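Local atomic coordinates of L-talarate/Galactarate Dehydratase (Salmonella typhimurium, PDB entry 2PP0), a protein that dehydrates L-talarate and galactarate to 5-keto-4-deoxy-D-glucarate with the help of magnesium, and also epimerises L-talarate to galactarate. Residues B[31-36]-B[95-100]; B[55-60]-B[350-355]; B[123-128]-B[283-288]; B[142-145]-B[150-153]; B[163-168]-B[250-255]. All blocks are in the same frame, centred on the assembly; numbering follows the deposited sequence.

Interaction 1 of 5, residues B[31-36]-B[95-100]; sequences VKLSLA and EIADNL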
# COMPACT_ATOMS: atom_id res chain seq x y z
N VAL B 31 10.31 18.64 16.30
CA VAL B 31 10.53 17.21 16.52
C VAL B 31 11.26 16.99 17.84
O VAL B 31 12.21 17.70 18.14
CB VAL B 31 11.41 16.58 15.43
CG1 VAL B 31 11.47 15.07 15.65
CG2 VAL B 31 10.88 16.90 14.06
N LYS B 32 10.81 16.01 18.61
CA LYS B 32 11.46 15.68 19.87
C LYS B 32 11.75 14.19 19.94
O LYS B 32 10.85 13.36 19.79
CB LYS B 32 10.59 16.05 21.07
CG LYS B 32 11.26 15.71 22.40
CD LYS B 32 10.36 16.02 23.58
CE LYS B 32 11.04 15.68 24.88
NZ LYS B 32 10.13 15.84 26.04
N LEU B 33 13.02 13.84 20.16
CA LEU B 33 13.42 12.45 20.26
C LEU B 33 13.78 12.14 21.70
O LEU B 33 14.35 12.98 22.40
CB LEU B 33 14.63 12.18 19.36
CG LEU B 33 14.49 12.55 17.88
CD1 LEU B 33 15.80 12.26 17.16
CD2 LEU B 33 13.34 11.78 17.25
N SER B 34 13.44 10.94 22.15
CA SER B 34 13.74 10.53 23.52
C SER B 34 14.29 9.12 23.57
O SER B 34 13.89 8.25 22.78
CB SER B 34 12.48 10.60 24.39
OG SER B 34 11.98 11.92 24.49
N LEU B 35 15.22 8.89 24.49
CA LEU B 35 15.79 7.57 24.70
C LEU B 35 15.44 7.23 26.14
O LEU B 35 15.92 7.88 27.07
CB LEU B 35 17.32 7.57 24.54
CG LEU B 35 17.96 6.23 24.94
CD1 LEU B 35 17.35 5.10 24.12
CD2 LEU B 35 19.48 6.28 24.75
N ALA B 36 14.58 6.24 26.31
CA ALA B 36 14.17 5.83 27.65
C ALA B 36 14.49 4.37 27.87
O ALA B 36 14.71 3.62 26.91
CB ALA B 36 12.67 6.08 27.82
N GLU B 95 20.92 12.47 14.77
CA GLU B 95 21.77 13.06 13.73
C GLU B 95 21.07 13.33 12.39
O GLU B 95 21.59 14.08 11.57
CB GLU B 95 23.02 12.17 13.51
CG GLU B 95 24.08 12.79 12.59
CD GLU B 95 25.41 12.01 12.55
OE1 GLU B 95 25.43 10.82 12.92
OE2 GLU B 95 26.42 12.60 12.14
N ILE B 96 19.88 12.75 12.19
CA ILE B 96 19.14 12.96 10.94
C ILE B 96 17.79 13.68 11.09
O ILE B 96 17.24 14.16 10.11
CB ILE B 96 18.84 11.61 10.22
CG1 ILE B 96 17.97 10.73 11.12
CG2 ILE B 96 20.15 10.89 9.87
CD1 ILE B 96 17.51 9.43 10.45
N ALA B 97 17.26 13.73 12.32
CA ALA B 97 15.95 14.34 12.58
C ALA B 97 15.72 15.74 12.02
O ALA B 97 14.61 16.07 11.58
CB ALA B 97 15.69 14.34 14.08
N ASP B 98 16.76 16.57 12.04
CA ASP B 98 16.67 17.94 11.53
C ASP B 98 16.13 18.01 10.10
O ASP B 98 15.52 19.00 9.70
CB ASP B 98 18.04 18.61 11.62
CG ASP B 98 19.17 17.64 11.36
OD1 ASP B 98 19.45 16.78 12.24
OD2 ASP B 98 19.77 17.72 10.26
N ASN B 99 16.37 16.95 9.33
CA ASN B 99 15.90 16.88 7.94
C ASN B 99 14.38 16.95 7.80
O ASN B 99 13.87 17.22 6.72
CB ASN B 99 16.40 15.59 7.30
CG ASN B 99 17.89 15.61 7.05
OD1 ASN B 99 18.36 16.26 6.13
ND2 ASN B 99 18.63 14.91 7.90
N LEU B 100 13.67 16.69 8.89
CA LEU B 100 12.22 16.71 8.90
C LEU B 100 11.62 18.11 8.84
O LEU B 100 10.51 18.30 8.36
CB LEU B 100 11.70 15.99 10.15
CG LEU B 100 11.92 14.48 10.26
CD1 LEU B 100 11.68 14.03 11.70
CD2 LEU B 100 10.99 13.75 9.30

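Interaction 2 of 5, residues B[55-60]-B[350-355]; sequences KPLTEV and FEWLNP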
# COMPACT_ATOMS: atom_id res chain seq x y z
N LYS B 55 22.90 -12.93 27.70
CA LYS B 55 22.67 -12.76 29.13
C LYS B 55 21.20 -12.43 29.30
O LYS B 55 20.56 -11.91 28.38
CB LYS B 55 23.51 -11.59 29.67
CG LYS B 55 25.00 -11.84 29.69
CD LYS B 55 25.33 -12.98 30.64
CE LYS B 55 26.83 -13.17 30.80
NZ LYS B 55 27.13 -14.32 31.70
N PRO B 56 20.63 -12.72 30.48
CA PRO B 56 19.22 -12.42 30.70
C PRO B 56 18.91 -10.95 30.41
O PRO B 56 19.76 -10.07 30.59
CB PRO B 56 19.01 -12.77 32.17
CG PRO B 56 19.97 -13.92 32.36
CD PRO B 56 21.21 -13.43 31.64
N LEU B 57 17.69 -10.69 29.94
CA LEU B 57 17.24 -9.34 29.62
C LEU B 57 16.78 -8.66 30.90
O LEU B 57 16.05 -9.26 31.69
CB LEU B 57 16.07 -9.42 28.63
CG LEU B 57 15.54 -8.12 28.05
CD1 LEU B 57 16.62 -7.45 27.21
CD2 LEU B 57 14.30 -8.40 27.20
N THR B 58 17.19 -7.42 31.11
CA THR B 58 16.82 -6.70 32.32
C THR B 58 16.18 -5.33 32.08
O THR B 58 15.76 -4.66 33.02
CB THR B 58 18.04 -6.50 33.24
OG1 THR B 58 19.04 -5.74 32.54
CG2 THR B 58 18.61 -7.85 33.65
N GLU B 59 16.12 -4.92 30.82
CA GLU B 59 15.51 -3.64 30.48
C GLU B 59 15.29 -3.57 28.98
O GLU B 59 15.84 -4.38 28.22
CB GLU B 59 16.42 -2.48 30.91
CG GLU B 59 17.73 -2.40 30.15
CD GLU B 59 18.55 -1.17 30.51
OE1 GLU B 59 18.09 -0.37 31.35
OE2 GLU B 59 19.66 -1.01 29.95
N VAL B 60 14.48 -2.61 28.54
CA VAL B 60 14.21 -2.43 27.12
C VAL B 60 14.42 -0.98 26.76
O VAL B 60 13.85 -0.08 27.39
CB VAL B 60 12.75 -2.83 26.76
CG1 VAL B 60 12.52 -2.64 25.26
CG2 VAL B 60 12.50 -4.27 27.15
N PHE B 350 2.43 -8.77 25.59
CA PHE B 350 3.44 -8.51 26.61
C PHE B 350 2.83 -7.34 27.37
O PHE B 350 2.14 -6.51 26.78
CB PHE B 350 4.77 -8.03 26.02
CG PHE B 350 5.62 -9.10 25.40
CD1 PHE B 350 5.36 -9.55 24.11
CD2 PHE B 350 6.71 -9.62 26.08
CE1 PHE B 350 6.19 -10.50 23.51
CE2 PHE B 350 7.55 -10.56 25.49
CZ PHE B 350 7.29 -11.00 24.20
N GLU B 351 3.06 -7.26 28.68
CA GLU B 351 2.52 -6.15 29.46
C GLU B 351 3.62 -5.10 29.65
O GLU B 351 3.37 -3.99 30.12
CB GLU B 351 2.05 -6.64 30.83
CG GLU B 351 3.17 -7.21 31.71
CD GLU B 351 3.36 -8.71 31.54
OE1 GLU B 351 3.37 -9.19 30.39
OE2 GLU B 351 3.52 -9.40 32.57
N TRP B 352 4.83 -5.47 29.25
CA TRP B 352 6.01 -4.62 29.39
C TRP B 352 5.84 -3.14 29.07
O TRP B 352 6.28 -2.29 29.83
CB TRP B 352 7.14 -5.18 28.52
CG TRP B 352 7.57 -6.57 28.89
CD1 TRP B 352 7.06 -7.35 29.89
CD2 TRP B 352 8.60 -7.33 28.26
NE1 TRP B 352 7.71 -8.57 29.91
CE2 TRP B 352 8.66 -8.58 28.92
CE3 TRP B 352 9.48 -7.09 27.20
CZ2 TRP B 352 9.56 -9.58 28.55
CZ3 TRP B 352 10.38 -8.08 26.83
CH2 TRP B 352 10.41 -9.31 27.51
N LEU B 353 5.20 -2.84 27.94
CA LEU B 353 5.02 -1.45 27.53
C LEU B 353 3.80 -0.73 28.12
O LEU B 353 3.67 0.48 27.95
CB LEU B 353 4.97 -1.37 26.00
CG LEU B 353 6.13 -2.07 25.27
CD1 LEU B 353 6.01 -1.82 23.77
CD2 LEU B 353 7.47 -1.55 25.78
N ASN B 354 2.93 -1.47 28.80
CA ASN B 354 1.72 -0.86 29.38
C ASN B 354 1.96 0.47 30.09
O ASN B 354 1.26 1.44 29.84
CB ASN B 354 1.03 -1.83 30.35
CG ASN B 354 0.35 -2.97 29.65
OD1 ASN B 354 0.09 -2.92 28.45
ND2 ASN B 354 0.02 -4.02 30.40
N PRO B 355 2.96 0.53 30.99
CA PRO B 355 3.24 1.77 31.73
C PRO B 355 3.74 2.97 30.92
O PRO B 355 3.78 4.09 31.44
CB PRO B 355 4.25 1.32 32.79
CG PRO B 355 4.94 0.16 32.14
CD PRO B 355 3.81 -0.58 31.48

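Interaction 3 of 5, residues B[123-128]-B[283-288]; sequences GRSGMA and FREHEQ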
# COMPACT_ATOMS: atom_id res chain seq x y z
N GLY B 123 23.59 2.43 5.24
CA GLY B 123 22.65 1.45 4.73
C GLY B 123 21.15 1.69 4.65
O GLY B 123 20.64 2.76 4.97
N ARG B 124 20.46 0.64 4.21
CA ARG B 124 19.01 0.67 4.05
C ARG B 124 18.37 -0.48 4.82
O ARG B 124 17.26 -0.90 4.52
CB ARG B 124 18.64 0.58 2.57
CG ARG B 124 19.24 1.70 1.74
CD ARG B 124 18.75 1.68 0.29
NE ARG B 124 19.56 2.56 -0.55
CZ ARG B 124 19.45 2.66 -1.87
NH1 ARG B 124 18.55 1.93 -2.52
NH2 ARG B 124 20.24 3.48 -2.55
N SER B 125 19.09 -1.00 5.80
CA SER B 125 18.59 -2.08 6.65
C SER B 125 19.32 -1.96 7.97
O SER B 125 20.31 -1.23 8.08
CB SER B 125 18.89 -3.45 6.03
OG SER B 125 20.29 -3.70 6.03
N GLY B 126 18.83 -2.65 8.99
CA GLY B 126 19.49 -2.61 10.28
C GLY B 126 19.19 -1.42 11.17
O GLY B 126 18.15 -0.77 11.05
N MET B 127 20.14 -1.13 12.05
CA MET B 127 20.00 -0.06 13.03
C MET B 127 19.61 1.30 12.48
O MET B 127 18.84 2.01 13.12
CB MET B 127 21.30 0.05 13.85
CG MET B 127 21.10 0.66 15.25
SD MET B 127 22.57 0.42 16.32
CE MET B 127 23.74 1.20 15.29
N ALA B 128 20.12 1.69 11.32
CA ALA B 128 19.77 2.99 10.77
C ALA B 128 18.28 3.11 10.40
O ALA B 128 17.69 4.17 10.61
CB ALA B 128 20.64 3.31 9.56
N PHE B 283 12.70 -4.88 4.70
CA PHE B 283 11.79 -5.52 3.77
C PHE B 283 12.60 -6.56 3.00
O PHE B 283 12.21 -7.72 2.88
CB PHE B 283 11.23 -4.50 2.79
CG PHE B 283 10.59 -5.12 1.58
CD1 PHE B 283 9.28 -5.57 1.63
CD2 PHE B 283 11.33 -5.31 0.41
CE1 PHE B 283 8.69 -6.19 0.52
CE2 PHE B 283 10.76 -5.93 -0.70
CZ PHE B 283 9.44 -6.37 -0.65
N ARG B 284 13.75 -6.14 2.48
CA ARG B 284 14.59 -7.03 1.69
C ARG B 284 14.92 -8.36 2.37
O ARG B 284 14.94 -9.40 1.72
CB ARG B 284 15.88 -6.32 1.27
CG ARG B 284 15.65 -5.25 0.21
CD ARG B 284 16.90 -4.96 -0.61
NE ARG B 284 16.64 -3.98 -1.67
CZ ARG B 284 16.47 -2.68 -1.46
NH1 ARG B 284 16.52 -2.18 -0.23
NH2 ARG B 284 16.22 -1.87 -2.48
N GLU B 285 15.17 -8.33 3.67
CA GLU B 285 15.48 -9.56 4.39
C GLU B 285 14.25 -10.46 4.43
O GLU B 285 14.34 -11.67 4.19
CB GLU B 285 15.95 -9.24 5.81
CG GLU B 285 17.28 -8.51 5.84
CD GLU B 285 17.55 -7.84 7.17
OE1 GLU B 285 17.71 -8.55 8.18
OE2 GLU B 285 17.60 -6.59 7.20
N HIS B 286 13.10 -9.87 4.73
CA HIS B 286 11.86 -10.64 4.78
C HIS B 286 11.54 -11.20 3.40
O HIS B 286 11.03 -12.31 3.28
CB HIS B 286 10.70 -9.77 5.26
CG HIS B 286 10.49 -9.81 6.74
ND1 HIS B 286 10.95 -8.83 7.59
CD2 HIS B 286 9.89 -10.74 7.53
CE1 HIS B 286 10.64 -9.15 8.83
NE2 HIS B 286 10.00 -10.30 8.82
N GLU B 287 11.84 -10.43 2.37
CA GLU B 287 11.57 -10.84 1.00
C GLU B 287 12.34 -12.12 0.64
O GLU B 287 11.79 -13.02 0.01
CB GLU B 287 11.95 -9.72 0.02
CG GLU B 287 11.75 -10.08 -1.44
CD GLU B 287 12.11 -8.94 -2.35
OE1 GLU B 287 13.19 -8.35 -2.16
OE2 GLU B 287 11.33 -8.65 -3.28
N GLN B 288 13.60 -12.19 1.04
CA GLN B 288 14.39 -13.38 0.75
C GLN B 288 13.79 -14.60 1.44
O GLN B 288 13.77 -15.69 0.86
CB GLN B 288 15.85 -13.18 1.20
CG GLN B 288 16.62 -12.20 0.34
CD GLN B 288 16.63 -12.60 -1.14
OE1 GLN B 288 17.20 -13.63 -1.51
NE2 GLN B 288 15.99 -11.79 -1.98

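Interaction 4 of 5, residues B[142-145]-B[150-153]; sequences MKAK and PLAK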
# COMPACT_ATOMS: atom_id res chain seq x y z
N MET B 142 0.18 10.60 12.87
CA MET B 142 -0.30 11.94 12.54
C MET B 142 -1.32 11.91 11.40
O MET B 142 -2.38 12.53 11.49
CB MET B 142 0.87 12.86 12.15
CG MET B 142 0.45 14.28 11.74
SD MET B 142 1.77 15.37 11.15
CE MET B 142 2.49 15.78 12.72
N LYS B 143 -1.00 11.19 10.32
CA LYS B 143 -1.92 11.13 9.19
C LYS B 143 -3.27 10.55 9.56
O LYS B 143 -4.31 11.02 9.09
CB LYS B 143 -1.31 10.33 8.03
CG LYS B 143 -2.24 10.25 6.83
CD LYS B 143 -1.58 9.68 5.59
CE LYS B 143 -0.61 10.67 4.97
NZ LYS B 143 -0.13 10.17 3.65
N ALA B 144 -3.28 9.52 10.41
CA ALA B 144 -4.52 8.90 10.85
C ALA B 144 -5.33 9.91 11.65
O ALA B 144 -6.53 10.07 11.43
CB ALA B 144 -4.23 7.66 11.70
N LYS B 145 -4.66 10.58 12.59
CA LYS B 145 -5.32 11.59 13.42
C LYS B 145 -5.87 12.71 12.55
O LYS B 145 -6.94 13.25 12.83
CB LYS B 145 -4.33 12.16 14.44
CG LYS B 145 -3.96 11.18 15.54
CD LYS B 145 -2.86 11.71 16.45
CE LYS B 145 -2.61 10.76 17.61
NZ LYS B 145 -1.40 11.15 18.41
N PRO B 150 -8.71 5.79 13.77
CA PRO B 150 -7.71 4.97 14.44
C PRO B 150 -6.82 4.58 13.25
O PRO B 150 -7.29 4.56 12.12
CB PRO B 150 -8.52 3.79 14.96
CG PRO B 150 -9.86 4.42 15.24
CD PRO B 150 -10.07 5.31 14.04
N LEU B 151 -5.55 4.26 13.48
CA LEU B 151 -4.67 3.91 12.36
C LEU B 151 -5.21 2.78 11.49
O LEU B 151 -5.14 2.85 10.26
CB LEU B 151 -3.28 3.53 12.88
CG LEU B 151 -2.31 3.01 11.81
CD1 LEU B 151 -2.05 4.07 10.76
CD2 LEU B 151 -0.99 2.62 12.49
N ALA B 152 -5.73 1.73 12.12
CA ALA B 152 -6.27 0.59 11.40
C ALA B 152 -7.31 1.00 10.36
O ALA B 152 -7.41 0.41 9.29
CB ALA B 152 -6.87 -0.41 12.38
N LYS B 153 -8.10 2.03 10.69
CA LYS B 153 -9.14 2.51 9.79
C LYS B 153 -8.56 3.34 8.66
O LYS B 153 -9.07 3.30 7.54
CB LYS B 153 -10.17 3.32 10.58
CG LYS B 153 -10.99 2.45 11.52
CD LYS B 153 -11.85 1.47 10.73
CE LYS B 153 -12.64 0.56 11.65
NZ LYS B 153 -13.60 -0.29 10.89

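Interaction 5 of 5, residues B[163-168]-B[250-255]; sequences QCYNTS and WIEEPL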
# COMPACT_ATOMS: atom_id res chain seq x y z
N GLN B 163 -7.13 -11.85 17.28
CA GLN B 163 -6.84 -12.97 18.18
C GLN B 163 -5.53 -12.63 18.87
O GLN B 163 -4.59 -12.19 18.22
CB GLN B 163 -6.61 -14.27 17.40
CG GLN B 163 -7.74 -14.76 16.55
CD GLN B 163 -7.34 -16.00 15.77
OE1 GLN B 163 -6.40 -15.96 14.97
NE2 GLN B 163 -8.03 -17.10 16.00
N CYS B 164 -5.46 -12.86 20.18
CA CYS B 164 -4.25 -12.53 20.93
C CYS B 164 -3.76 -13.69 21.80
O CYS B 164 -4.56 -14.38 22.44
CB CYS B 164 -4.55 -11.30 21.79
SG CYS B 164 -3.13 -10.53 22.60
N TYR B 165 -2.44 -13.90 21.82
CA TYR B 165 -1.84 -14.94 22.63
C TYR B 165 -0.81 -14.28 23.56
O TYR B 165 -0.29 -13.21 23.25
CB TYR B 165 -1.18 -16.01 21.75
CG TYR B 165 0.12 -15.59 21.08
CD1 TYR B 165 1.35 -15.73 21.74
CD2 TYR B 165 0.13 -15.07 19.79
CE1 TYR B 165 2.55 -15.35 21.13
CE2 TYR B 165 1.31 -14.68 19.17
CZ TYR B 165 2.52 -14.83 19.84
OH TYR B 165 3.70 -14.45 19.23
N ASN B 166 -0.52 -14.90 24.70
CA ASN B 166 0.45 -14.32 25.61
C ASN B 166 1.81 -15.03 25.53
O ASN B 166 1.88 -16.24 25.36
CB ASN B 166 -0.05 -14.36 27.06
CG ASN B 166 1.04 -13.97 28.06
OD1 ASN B 166 1.90 -14.77 28.41
ND2 ASN B 166 1.01 -12.72 28.50
N THR B 167 2.87 -14.24 25.67
CA THR B 167 4.25 -14.74 25.63
C THR B 167 4.95 -14.54 26.97
O THR B 167 5.75 -15.37 27.40
CB THR B 167 5.06 -14.02 24.53
OG1 THR B 167 4.57 -14.41 23.24
CG2 THR B 167 6.54 -14.36 24.63
N SER B 168 4.65 -13.41 27.62
CA SER B 168 5.23 -13.04 28.90
C SER B 168 5.29 -14.16 29.95
O SER B 168 6.29 -14.30 30.66
CB SER B 168 4.46 -11.86 29.51
OG SER B 168 4.65 -10.69 28.74
N TRP B 250 1.67 -23.14 15.73
CA TRP B 250 2.92 -22.99 14.98
C TRP B 250 4.17 -23.27 15.81
O TRP B 250 4.11 -23.35 17.04
CB TRP B 250 3.02 -21.57 14.38
CG TRP B 250 3.32 -20.45 15.36
CD1 TRP B 250 4.41 -20.35 16.19
CD2 TRP B 250 2.56 -19.25 15.55
NE1 TRP B 250 4.36 -19.16 16.89
CE2 TRP B 250 3.24 -18.47 16.52
CE3 TRP B 250 1.36 -18.76 15.00
CZ2 TRP B 250 2.76 -17.23 16.95
CZ3 TRP B 250 0.89 -17.52 15.44
CH2 TRP B 250 1.59 -16.77 16.40
N ILE B 251 5.29 -23.46 15.12
CA ILE B 251 6.59 -23.67 15.76
C ILE B 251 7.39 -22.47 15.26
O ILE B 251 7.67 -22.36 14.07
CB ILE B 251 7.27 -24.97 15.30
CG1 ILE B 251 6.45 -26.18 15.77
CG2 ILE B 251 8.69 -25.06 15.86
CD1 ILE B 251 6.90 -27.50 15.16
N GLU B 252 7.74 -21.58 16.17
CA GLU B 252 8.45 -20.36 15.81
C GLU B 252 9.96 -20.44 15.93
O GLU B 252 10.49 -21.08 16.84
CB GLU B 252 7.92 -19.21 16.67
CG GLU B 252 8.51 -17.85 16.37
CD GLU B 252 7.86 -16.77 17.22
OE1 GLU B 252 6.78 -17.04 17.79
OE2 GLU B 252 8.41 -15.65 17.30
N GLU B 253 10.65 -19.78 15.01
CA GLU B 253 12.10 -19.74 15.00
C GLU B 253 12.80 -21.03 15.43
O GLU B 253 13.55 -21.03 16.41
CB GLU B 253 12.59 -18.59 15.88
CG GLU B 253 12.31 -17.22 15.29
CD GLU B 253 13.30 -16.17 15.76
OE1 GLU B 253 13.31 -15.87 16.97
OE2 GLU B 253 14.07 -15.66 14.92
N PRO B 254 12.58 -22.13 14.70
CA PRO B 254 13.24 -23.37 15.10
C PRO B 254 14.74 -23.32 14.80
O PRO B 254 15.53 -24.01 15.44
CB PRO B 254 12.50 -24.43 14.28
CG PRO B 254 12.10 -23.68 13.04
CD PRO B 254 11.62 -22.36 13.61
N LEU B 255 15.12 -22.49 13.83
CA LEU B 255 16.52 -22.37 13.42
C LEU B 255 17.00 -20.92 13.35
O LEU B 255 16.26 -19.98 13.65
CB LEU B 255 16.71 -23.00 12.04
CG LEU B 255 16.16 -24.42 11.84
CD1 LEU B 255 15.99 -24.69 10.35
CD2 LEU B 255 17.09 -25.43 12.48

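Interaction 1 of 5, residues B[31-36]-B[95-100]
No ring or other flat group takes part where Val31 and Leu33 meet Ala97 and Leu100; the contact is made by methyl groups. The amide of Asn99 lies within the turn and has Ile96 O near its plane (13° out), at its ND2 edge. The setting is the capping domain of the enolase superfamily. Strand 28-40, an inner strand of its antiparallel sheet, packs against residues that follow on from helix 86-96 and the short 3-10 turn 98-100. Val31 and Leu33, two residues apart, point to the same side and receive this turn, while Lys32 points away from it. The nearest CA atoms, Val31 CA and Ala97 CA, are 7.3 Å apart; Ala97 offers just its CB, which lies 3.7 Å from Leu33 CD1. Tyr90 and Ala93 of the helix, and Phe394 of strand 388-395, extend the same buried layer. Asn99 probably helps to hold the turn: Ile96 O accepts from both Asn99 N and Asn99 ND2, the latter at 2.7 Å. With its CG2 anti to the carbonyl carbon (CG1 at chi1 -174°), Val31 straddles Leu100 CD1, which lies 3.8 Å from Val31 CG2 and 4.1 Å from Val31 CG1.

Interaction 2 of 5, residues B[55-60]-B[350-355]
Trp352 lays the six-membered half of its indole against Leu57 and Val60 of the capping-domain strand. Leu57 CD2 is 4.0 Å from both Trp352 CZ3 and Trp352 CH2, so one methyl spans the far bond of the ring; Val60 CG2 meets the next corner, 4.1 Å from Trp352 CE3. Both methyls approach obliquely. One face of the indole is taken up within its own segment, where Phe350 CD2 stands 3.5 Å above the ring plane, over its centre. Trp352 CG is anti to its carbonyl carbon (chi1 -61°), which carries the ring out toward the strand from the type I turn Glu351-Asn354. In segment 55-60, Thr58 has a psi of -4°, which interrupts the regular alternation and probably helps Leu57 and Val60, three residues apart, to face the same ring. The contact joins the antiparallel capping sheet to the loop after barrel strand 346-349, at the domain interface where this superfamily places its active site. Lys82, which binds substrate, touches Trp352 and forms a cation-pi pair with Phe350, and Asn6 of the second subunit packs on Trp352. With no hydrogen bond between these two segments, their contact is apolar packing, set beside a substrate-binding lysine.

Interaction 3 of 5, residues B[123-128]-B[283-288]
Ser125 and Glu285 form the close part of this contact: Glu285 OE2 lies 3.6 Å from Ser125 CB but 4.1 Å from Ser125 OG, so the carboxylate rests against the methylene and no hydrogen bond to the hydroxyl follows. Ser125 OG is tucked between the backbone N and the carbonyl carbon (chi1 68°), which leaves CB as the nearer atom. Gly126 N is further still, 4.5 Å from Glu285 OE2. What fixes the carboxylate lies outside both segments: Tyr258 OH bonds to OE1, while Thr281 OG1 and Ser282 OG bond to OE2. Three hydroxyls thus hold an acid in the first turn of helix 283-291, where the helix N-terminus would probably add some stabilisation to a negative charge. That helix belongs to the (beta/alpha)-barrel of the enolase superfamily and follows strand 274-276 by way of the loop bearing the magnesium ligand Glu278. The facing loop leads into helix 127-146 of the capping domain, and a backbone hydrogen bond between Gly126 and Thr281 also ties the two domains together here. Toward solvent the fit is much looser. Arg124 and Arg284 are both exposed, and their like-charged groups come no nearer than 4.5 Å, from Arg124 NH1 to Arg284 NH2. The second arginine's NH2 sits at the edge of the first guanidinium, near its plane, where mutual repulsion probably discourages a closer approach.

Interaction 4 of 5, residues B[142-145]-B[150-153]
Helix 127-146 and helix 151-155 come close enough here, across the short link between them, to bring Ala144 CA within 5.2 Å of Leu151 CA. The closeness fits the lone methyl of Ala144, which lies mostly on backbone: its CB is 3.8 Å from Leu151 CA, 4.1 Å from Leu151 N and 4.3 Å from Pro150 C. The leucine side chain adds a lighter touch, with Leu151 CD1 at 4.3 Å from Ala144 CB. The side chain of Leu151 also packs on His336 of helix 331-339 and on Leu376. Pro150 occupies the N-cap position, its CB pointing away from segment 142-145, and the first turn is closed by a weak bond from Lys153 N to Pro150 O at 3.0 Å. The lysines serve other partners. Lys143 NZ binds Asn106 O of its own chain together with Lys153 O and Leu154 O of the second subunit, whereas Lys153 NZ forms salt bridges to Asp104 and Asp107 of that subunit. The buried alanine packing is therefore flanked by polar links across the dimer interface. In form it is a tight turn between two consecutive helices, with a small residue at the closest approach, placed where the long capping-domain helix gives way to the segment leading into the barrel of the enolase superfamily.

Interaction 5 of 5, residues B[163-168]-B[250-255]
Glu252 OE1 is gripped by several donors: Lys195 NZ in a salt bridge, Gln299 NE2, and, from within its own segment, Trp250 NE1 through a weak bond of 3.3 Å bent to 138°. Tyr165 OH approaches the same oxygen to 4.3 Å without bonding to it; its hydroxyl is hydrogen-bonded to Lys195 NZ instead, so one ammonium group links the tyrosine and the glutamate. The main contact across the segments is aromatic. Trp250 drives the edge of its six-membered ring toward the face of Tyr165 in an offset edge-to-face (T-shaped) pair, the ring centroids 5.3 Å apart and the planes at 85°. Trp250 CH2 lies 3.5 Å from Tyr165 CE2, and Trp250 CZ2 is 3.7 Å from both Tyr165 CE2 and Tyr165 OH, with that hydroxyl lying in the indole plane at its edge. Both rings leave their backbones in the same unusual way, CG between the backbone N and the carbonyl carbon (chi1 73° in Tyr165, and much the same in Trp250), which turns them inward from segments whose nearest CA atoms, Tyr165 CA and Trp250 CA, stay 12.1 Å apart. Trp346 and Phe297 also meet the indole, forming an aromatic cluster inside the barrel. This cluster backs the active site: Glu252 and Asp226 are magnesium ligands, Lys195 binds substrate, and the substrate-binding Glu348 touches Tyr165. The chemistry is consistent with a second-shell role, in which the weak indole N-H and the lysine shared with Tyr165 probably help to orient the glutamate for its metal.

Interactions 1, 2, 4 and 5 are buried, while interaction 3 lies at the surface and brings two exposed arginines near each other. Interactions 1 and 2 both draw on neighbouring strands of the antiparallel capping sheet, 28-40 and 57-69, yet interaction 1 stays within that domain, whereas 2 and 3 bridge it to the barrel. Interactions 3 and 4 use opposite ends of helix 127-146. Methyl packing dominates 1 and 4, far from the annotated sites; aromatic rings enter in 2 and 5, nearer the substrate- and metal-binding residues. Those two touch directly, Glu351 OE1 lying 2.6 Å from Ser168 OG in a probable hydrogen bond. Interactions 2 and 4, and 5 more lightly, also meet the second subunit.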